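Local coordinates for protein cellulase (Bacteroides salanitronis, PDB 6WQY) that probably hydrolyses internal beta-1,4-glycosidic bonds of cellulose and related plant polysaccharides as a broad-specificity endoglucanase of glycoside hydrolase family 5, at residues Gly289-Met294 against Ala305-Met310; Thr297-Gly302 against Tyr338-Phe343. All blocks are in the same frame, centred on the assembly; numbering follows the deposited sequence.

Contacts 1 and 2 lie with their centres about 7 Å apart in the same wall of the barrel, and helix 284-299 supplies the first segment of both. Contact 1 packs the middle of this helix on strand 305-310, whereas contact 2 sets its last turn against the loop leading into the neighbouring strand 342-346. Two probable backbone hydrogen bonds join the second segments: I307 O to F343 N at 2.9 Å and I307 N to P341 O at 3.0 Å. M340 of contact 2 also touches M294 and I307 of contact 1. Both contacts are buried packing away from the magnesium-binding residue E95.

Contact 1: Gly289-Met294 against Ala305-Met310; sequences GQFAKM and AYIGEM
The ring of F291 meets I307 with its para end, the two side chains crossing at roughly a right angle. CZ of F291 comes to 3.6 Å from CD1 of I307, and this methyl is equally far, 4.0 Å, from CE1 and CE2 of F291. The approach is oblique to the ring plane. On the strand side, CG1 of I307 stands beside its backbone N (chi1 -62°), and the nearly extended second torsion carries CD1 out toward the helix. F252 packs edge-to-face with the F291 ring, and A334 of helix 318-337 also touches F291.

M294, one turn further along, follows a different course. Its chain is bent at both chi2 (-62°) and chi3 (-68°), which places the terminal methyl, rather than the sulfur, against the strand: CE of M294 lies 3.6 Å from CB of A305. The backbones draw together in this direction, from 9.8 Å between the CA atoms of F291 and I307 to 7.7 Å between those of M294 and A305. Such helix-on-strand packing builds the outer layer of the (beta/alpha)8 barrel, here the catalytic domain of a longer protein; strand 305-310 is the seventh of its eight parallel strands. A305 and I307 turn their side chains toward the helix, while the CB of the intervening Y306 points away from it, and its hydroxyl is hydrogen-bonded to E170.

Within the helix, K293 NZ bonds in the carbonyl plane to a lone pair of Q290 OE1 at 2.8 Å, and D229 receives both side chains, through a salt bridge from K293 and a hydrogen bond from Q290 NE2.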
# COMPACT_ATOMS: atom_id res chain seq x y z
N GLY A 289 6.41 15.31 -11.90
CA GLY A 289 7.03 14.55 -12.97
C GLY A 289 6.81 13.06 -12.83
O GLY A 289 6.53 12.35 -13.81
N GLN A 290 6.94 12.54 -11.61
CA GLN A 290 6.72 11.12 -11.38
C GLN A 290 5.26 10.76 -11.53
O GLN A 290 4.92 9.73 -12.12
CB GLN A 290 7.25 10.73 -10.00
CG GLN A 290 8.76 10.83 -9.88
CD GLN A 290 9.46 9.98 -10.91
OE1 GLN A 290 9.84 10.46 -11.97
NE2 GLN A 290 9.64 8.70 -10.60
N PHE A 291 4.36 11.58 -10.97
CA PHE A 291 2.95 11.25 -11.09
C PHE A 291 2.48 11.39 -12.54
O PHE A 291 1.56 10.66 -12.96
CB PHE A 291 2.09 12.10 -10.14
CG PHE A 291 2.30 11.80 -8.67
CD1 PHE A 291 3.21 10.87 -8.22
CD2 PHE A 291 1.54 12.48 -7.74
CE1 PHE A 291 3.37 10.64 -6.86
CE2 PHE A 291 1.70 12.26 -6.38
CZ PHE A 291 2.61 11.35 -5.94
N ALA A 292 3.10 12.29 -13.32
CA ALA A 292 2.77 12.40 -14.74
C ALA A 292 3.08 11.11 -15.49
O ALA A 292 2.37 10.76 -16.44
CB ALA A 292 3.52 13.57 -15.36
N LYS A 293 4.13 10.39 -15.08
CA LYS A 293 4.43 9.11 -15.73
C LYS A 293 3.31 8.12 -15.47
O LYS A 293 2.89 7.39 -16.38
CB LYS A 293 5.76 8.56 -15.22
CG LYS A 293 6.97 9.41 -15.56
CD LYS A 293 8.25 8.92 -14.92
CE LYS A 293 9.42 9.80 -15.26
NZ LYS A 293 10.64 9.46 -14.48
N MET A 294 2.82 8.07 -14.24
CA MET A 294 1.71 7.18 -13.91
C MET A 294 0.45 7.56 -14.67
O MET A 294 -0.30 6.69 -15.14
CB MET A 294 1.43 7.22 -12.41
CG MET A 294 2.52 6.59 -11.56
SD MET A 294 2.78 4.81 -11.87
CE MET A 294 1.24 4.15 -11.23
N ALA A 305 -4.76 3.24 -10.71
CA ALA A 305 -3.53 3.08 -9.95
C ALA A 305 -3.68 3.78 -8.61
O ALA A 305 -4.43 4.75 -8.49
CB ALA A 305 -2.33 3.67 -10.71
N TYR A 306 -2.94 3.31 -7.61
CA TYR A 306 -2.99 3.92 -6.29
C TYR A 306 -1.60 3.97 -5.69
O TYR A 306 -0.71 3.21 -6.03
CB TYR A 306 -3.96 3.21 -5.34
CG TYR A 306 -3.62 1.78 -4.96
CD1 TYR A 306 -3.87 0.73 -5.83
CD2 TYR A 306 -3.07 1.47 -3.72
CE1 TYR A 306 -3.59 -0.58 -5.48
CE2 TYR A 306 -2.78 0.17 -3.36
CZ TYR A 306 -3.05 -0.87 -4.24
OH TYR A 306 -2.80 -2.18 -3.93
N ILE A 307 -1.43 4.92 -4.77
CA ILE A 307 -0.18 5.13 -4.05
C ILE A 307 -0.38 4.45 -2.70
O ILE A 307 -0.94 5.03 -1.76
CB ILE A 307 0.17 6.61 -3.94
CG1 ILE A 307 0.38 7.23 -5.33
CG2 ILE A 307 1.41 6.79 -3.08
CD1 ILE A 307 0.23 8.71 -5.36
N GLY A 308 0.04 3.20 -2.60
CA GLY A 308 -0.22 2.38 -1.43
C GLY A 308 0.52 2.82 -0.19
O GLY A 308 0.10 2.46 0.92
N GLU A 309 1.63 3.56 -0.35
CA GLU A 309 2.35 4.15 0.77
C GLU A 309 2.95 5.48 0.31
O GLU A 309 3.53 5.56 -0.78
CB GLU A 309 3.49 3.26 1.27
CG GLU A 309 3.06 1.91 1.78
CD GLU A 309 4.21 1.04 2.28
OE1 GLU A 309 5.32 1.59 2.54
OE2 GLU A 309 3.99 -0.19 2.43
N MET A 310 2.85 6.48 1.19
CA MET A 310 3.48 7.80 1.04
C MET A 310 3.51 8.38 2.46
O MET A 310 2.93 7.81 3.39
CB MET A 310 2.72 8.69 0.05
CG MET A 310 1.22 8.80 0.27
SD MET A 310 0.69 9.86 1.63
CE MET A 310 1.21 11.48 1.06

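Contact 2: Thr297-Gly302 against Tyr338-Phe343; sequences TFIDQG and YGMPPF
I299 lays a saturated branch against a buried carbonyl oxygen that has no hydrogen-bonding partner in the model: its CG1 is 3.5 Å from Y338 O. A second carbonyl lies just beyond, with CD1 of the same isoleucine 3.5 Å from G339 O. The contact is therefore made largely by one aliphatic side chain on backbone, and no hydrogen bond crosses it. I299 has CG1 beside its backbone N (chi1 -56°) and a further bend at chi2 (-58°); together these lead the branch from one oxygen to the next.

Beyond the carbonyls, I299 CD1 reaches the side chain of M340 more loosely, 4.3 Å from its CG. G339, without a side chain, lets the isoleucine lie close to the loop; the CA atoms of I299 and G339 are 6.4 Å apart. I299 also touches A305 at the start of strand 305-310 and P24 of helix 24-31.

The neighbours of I299 face other parts of the fold. The F298 ring has CG2 of T297 over its centre, 3.7 Å above the plane, and packs on T231 and V232 of helix 228-234. D300 OD1 makes a salt bridge with K295.

Both segments carry the glycine that ends a helix. A type I turn spans I299 to G302, closed by G302 N to I299 O at 3.0 Å, and Q301 N bonds to F298 O at 2.9 Å. G302 and G339, each with positive phi, are the C-prime residues of Schellman motifs ending helices 284-299 and 318-337. The arrangement thus brings together the capped ends of two successive outer helices, where the chain leaves each helix for strands seven and eight of the TIM barrel.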
# COMPACT_ATOMS: atom_id res chain seq x y z
N THR A 297 0.98 6.56 -18.50
CA THR A 297 1.08 5.14 -18.79
C THR A 297 -0.17 4.38 -18.38
O THR A 297 -0.57 3.43 -19.07
CB THR A 297 2.31 4.55 -18.09
OG1 THR A 297 3.49 5.22 -18.57
CG2 THR A 297 2.43 3.06 -18.35
N PHE A 298 -0.79 4.75 -17.26
CA PHE A 298 -1.92 4.00 -16.70
C PHE A 298 -3.22 4.78 -16.75
O PHE A 298 -4.15 4.39 -17.47
CB PHE A 298 -1.56 3.52 -15.29
CG PHE A 298 -0.36 2.63 -15.26
CD1 PHE A 298 -0.38 1.42 -15.93
CD2 PHE A 298 0.80 3.01 -14.62
CE1 PHE A 298 0.73 0.59 -15.93
CE2 PHE A 298 1.92 2.18 -14.61
CZ PHE A 298 1.88 0.97 -15.27
N ILE A 299 -3.31 5.90 -16.02
CA ILE A 299 -4.59 6.58 -15.84
C ILE A 299 -5.22 6.94 -17.18
O ILE A 299 -6.40 6.66 -17.42
CB ILE A 299 -4.38 7.84 -14.97
CG1 ILE A 299 -3.72 7.50 -13.62
CG2 ILE A 299 -5.70 8.56 -14.75
CD1 ILE A 299 -4.49 6.50 -12.77
N ASP A 300 -4.45 7.58 -18.05
CA ASP A 300 -4.96 8.03 -19.34
C ASP A 300 -5.25 6.87 -20.28
O ASP A 300 -5.90 7.09 -21.31
CB ASP A 300 -3.96 8.97 -20.02
CG ASP A 300 -3.91 10.34 -19.36
OD1 ASP A 300 -4.72 10.62 -18.46
OD2 ASP A 300 -3.04 11.15 -19.77
N GLN A 301 -4.75 5.68 -19.98
CA GLN A 301 -5.04 4.48 -20.76
C GLN A 301 -6.15 3.65 -20.13
O GLN A 301 -6.38 2.51 -20.54
CB GLN A 301 -3.78 3.64 -20.93
CG GLN A 301 -2.68 4.37 -21.67
CD GLN A 301 -3.10 4.73 -23.09
OE1 GLN A 301 -3.07 5.90 -23.48
NE2 GLN A 301 -3.51 3.73 -23.85
N GLY A 302 -6.84 4.19 -19.14
CA GLY A 302 -7.97 3.52 -18.53
C GLY A 302 -7.61 2.55 -17.43
O GLY A 302 -8.49 1.78 -16.99
N TYR A 338 -3.48 13.76 -10.49
CA TYR A 338 -2.92 12.77 -11.41
C TYR A 338 -3.62 11.42 -11.31
O TYR A 338 -3.15 10.44 -11.90
CB TYR A 338 -1.41 12.64 -11.22
CG TYR A 338 -0.65 13.82 -11.77
CD1 TYR A 338 -0.23 13.85 -13.08
CD2 TYR A 338 -0.37 14.94 -10.97
CE1 TYR A 338 0.46 14.94 -13.60
CE2 TYR A 338 0.31 16.03 -11.48
CZ TYR A 338 0.72 16.03 -12.79
OH TYR A 338 1.40 17.12 -13.29
N GLY A 339 -4.71 11.33 -10.55
CA GLY A 339 -5.61 10.19 -10.64
C GLY A 339 -5.38 9.04 -9.69
O GLY A 339 -5.91 7.95 -9.94
N MET A 340 -4.65 9.24 -8.59
CA MET A 340 -4.28 8.13 -7.70
C MET A 340 -4.65 8.44 -6.26
O MET A 340 -4.30 9.52 -5.75
CB MET A 340 -2.77 7.90 -7.78
CG MET A 340 -2.30 7.42 -9.15
SD MET A 340 -0.51 7.30 -9.27
CE MET A 340 -0.10 9.04 -9.52
N PRO A 341 -5.34 7.54 -5.56
CA PRO A 341 -5.56 7.75 -4.12
C PRO A 341 -4.29 7.50 -3.33
O PRO A 341 -3.63 6.48 -3.55
CB PRO A 341 -6.63 6.71 -3.76
CG PRO A 341 -6.54 5.67 -4.82
CD PRO A 341 -6.04 6.34 -6.07
N PRO A 342 -3.92 8.40 -2.41
CA PRO A 342 -2.73 8.19 -1.58
C PRO A 342 -3.07 7.60 -0.23
O PRO A 342 -4.08 7.97 0.39
CB PRO A 342 -2.19 9.62 -1.42
CG PRO A 342 -3.46 10.46 -1.35
CD PRO A 342 -4.47 9.77 -2.26
N PHE A 343 -2.21 6.69 0.25
CA PHE A 343 -2.35 6.04 1.55
C PHE A 343 -1.15 6.42 2.42
O PHE A 343 -0.02 6.01 2.14
CB PHE A 343 -2.42 4.52 1.41
CG PHE A 343 -3.74 4.01 0.87
CD1 PHE A 343 -4.10 4.23 -0.46
CD2 PHE A 343 -4.60 3.31 1.68
CE1 PHE A 343 -5.33 3.77 -0.95
CE2 PHE A 343 -5.82 2.83 1.20
CZ PHE A 343 -6.17 3.06 -0.12